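Side-chain contact in interleukin-20 receptor subunit beta (Homo sapiens, PDB 6DF3), which pairs with IL20RA to form a cell-surface receptor for IL19, IL20 and IL24, and with IL22RA1 to form one for IL20 and IL24: residues L7-T12 with H16-S21. The protein carries 1 engineered substitution. Numbering follows the deposited sequence.
Sequences LSVLST and HLLMWS
Ser11 OG meets the imidazole of His16 at its edge, near the ring plane, 2.8 Å from ND1 in a hydrogen bond whose proton could come from either side. The Ser11 hydroxyl, turned away from its own backbone N at chi1 170°, swings to the ND1 edge of His16, its partner in a non-hydrogen-bonded pair; it also bonds Thr102 OG1, so two polar partners fix it. On the same inward face Val9 splits its branches: CG1 faces His16 CB, while CG2 rests 3.9 Å from Leu18 CD1, the two side chains crossing nearly at right angles. Leu7 CD1 extends this apolar row to Trp20 CB, at 3.8 Å, while the indole beyond swings away and presents an edge to Leu18 CG. On the other face Met19, bent at chi3 (-34°), curls its methyl back across the pair of strands, CE lying 3.5 Å from Ser8 OG and 4.1 Å from Leu10 CB. In the sheet itself, between these two side-chain layers, four backbone bonds hold the register: Ser8 and Met19 exchange N-H and C=O, as do Leu10 and Leu17, with the Leu17 N to Leu10 O bond 2.9 Å long. Between them Val9 CA approaches Leu17 O at 3.3 Å in a CA-H...O contact. Phe97 meets the His16 ring with planes at about 55° and also touches Val9 and Ser11, and Leu93 covers Leu7 and Val9. Were His16 cut back to an alanine, the Ser11 hydroxyl would probably keep Thr102 but lose its imidazole mate, and a gap would open beside Phe97. Strands 8-12 and 15-19 thus form an antiparallel beta hairpin, continued by strand 62-64 into one sheet of the N-terminal fibronectin type III domain; its inward side chains pack on the facing sheet, as in a beta sandwich.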
# COMPACT_ATOMS: atom_id res chain seq x y z
N LEU C 7 -19.62 16.88 -21.65
CA LEU C 7 -18.70 16.11 -20.86
C LEU C 7 -19.41 15.55 -19.67
O LEU C 7 -20.13 16.30 -18.98
CB LEU C 7 -17.58 16.96 -20.30
CG LEU C 7 -16.41 17.10 -21.26
CD1 LEU C 7 -16.81 17.79 -22.54
CD2 LEU C 7 -15.30 17.85 -20.58
N SER C 8 -19.19 14.25 -19.43
CA SER C 8 -19.66 13.62 -18.21
C SER C 8 -18.74 12.44 -17.79
O SER C 8 -17.96 11.95 -18.58
CB SER C 8 -21.15 13.19 -18.38
OG SER C 8 -21.25 11.98 -19.13
N VAL C 9 -18.82 12.03 -16.53
CA VAL C 9 -18.14 10.84 -16.05
C VAL C 9 -19.17 9.75 -15.72
O VAL C 9 -20.00 9.96 -14.88
CB VAL C 9 -17.27 11.15 -14.79
CG1 VAL C 9 -16.55 9.89 -14.32
CG2 VAL C 9 -16.21 12.23 -15.09
N LEU C 10 -19.06 8.59 -16.35
CA LEU C 10 -19.69 7.37 -15.92
C LEU C 10 -18.70 6.55 -15.05
O LEU C 10 -17.68 6.07 -15.55
CB LEU C 10 -20.09 6.55 -17.13
CG LEU C 10 -20.72 5.17 -16.88
CD1 LEU C 10 -22.03 5.38 -16.16
CD2 LEU C 10 -20.93 4.45 -18.21
N SER C 11 -19.03 6.40 -13.78
CA SER C 11 -18.22 5.69 -12.86
C SER C 11 -19.02 4.54 -12.30
O SER C 11 -19.96 4.76 -11.55
CB SER C 11 -17.69 6.57 -11.72
OG SER C 11 -17.06 5.78 -10.68
N THR C 12 -18.54 3.34 -12.63
CA THR C 12 -19.14 2.07 -12.33
C THR C 12 -18.10 1.19 -11.60
O THR C 12 -17.02 0.94 -12.17
CB THR C 12 -19.46 1.33 -13.64
OG1 THR C 12 -20.38 2.12 -14.37
CG2 THR C 12 -20.16 0.07 -13.32
N HIS C 16 -13.62 4.70 -13.71
CA HIS C 16 -14.14 6.00 -14.12
C HIS C 16 -13.85 6.33 -15.56
O HIS C 16 -12.68 6.52 -15.96
CB HIS C 16 -13.63 7.11 -13.22
CG HIS C 16 -13.35 6.67 -11.83
ND1 HIS C 16 -14.33 6.15 -11.01
CD2 HIS C 16 -12.20 6.71 -11.09
CE1 HIS C 16 -13.77 5.79 -9.85
NE2 HIS C 16 -12.48 6.13 -9.87
N LEU C 17 -14.93 6.49 -16.33
CA LEU C 17 -14.90 6.80 -17.75
C LEU C 17 -15.30 8.25 -18.01
O LEU C 17 -16.41 8.61 -17.74
CB LEU C 17 -15.89 5.89 -18.49
CG LEU C 17 -15.46 4.79 -19.44
CD1 LEU C 17 -16.66 4.25 -20.29
CD2 LEU C 17 -14.37 5.29 -20.37
N LEU C 18 -14.41 9.08 -18.53
CA LEU C 18 -14.78 10.42 -19.00
C LEU C 18 -15.28 10.28 -20.42
O LEU C 18 -14.75 9.42 -21.14
CB LEU C 18 -13.60 11.37 -18.93
CG LEU C 18 -13.82 12.81 -19.45
CD1 LEU C 18 -14.79 13.49 -18.53
CD2 LEU C 18 -12.50 13.56 -19.52
N MET C 19 -16.32 11.05 -20.81
CA MET C 19 -17.08 10.87 -22.12
C MET C 19 -17.50 12.21 -22.59
O MET C 19 -17.70 13.09 -21.78
CB MET C 19 -18.36 10.03 -22.05
CG MET C 19 -18.12 8.61 -21.53
SD MET C 19 -19.58 7.57 -21.14
CE MET C 19 -20.74 8.81 -20.53
N TRP C 20 -17.57 12.36 -23.90
CA TRP C 20 -17.95 13.62 -24.52
C TRP C 20 -18.56 13.29 -25.89
O TRP C 20 -18.42 12.17 -26.36
CB TRP C 20 -16.73 14.57 -24.59
CG TRP C 20 -15.51 13.97 -25.25
CD1 TRP C 20 -15.23 14.00 -26.55
CD2 TRP C 20 -14.42 13.26 -24.63
NE1 TRP C 20 -14.06 13.36 -26.82
CE2 TRP C 20 -13.53 12.89 -25.65
CE3 TRP C 20 -14.12 12.90 -23.32
CZ2 TRP C 20 -12.34 12.17 -25.41
CZ3 TRP C 20 -12.95 12.17 -23.07
CH2 TRP C 20 -12.06 11.83 -24.12
N SER C 21 -19.25 14.25 -26.50
CA SER C 21 -19.72 14.08 -27.87
C SER C 21 -18.53 14.28 -28.84
O SER C 21 -17.70 15.13 -28.60
CB SER C 21 -20.78 15.11 -28.26
OG SER C 21 -21.76 15.19 -27.28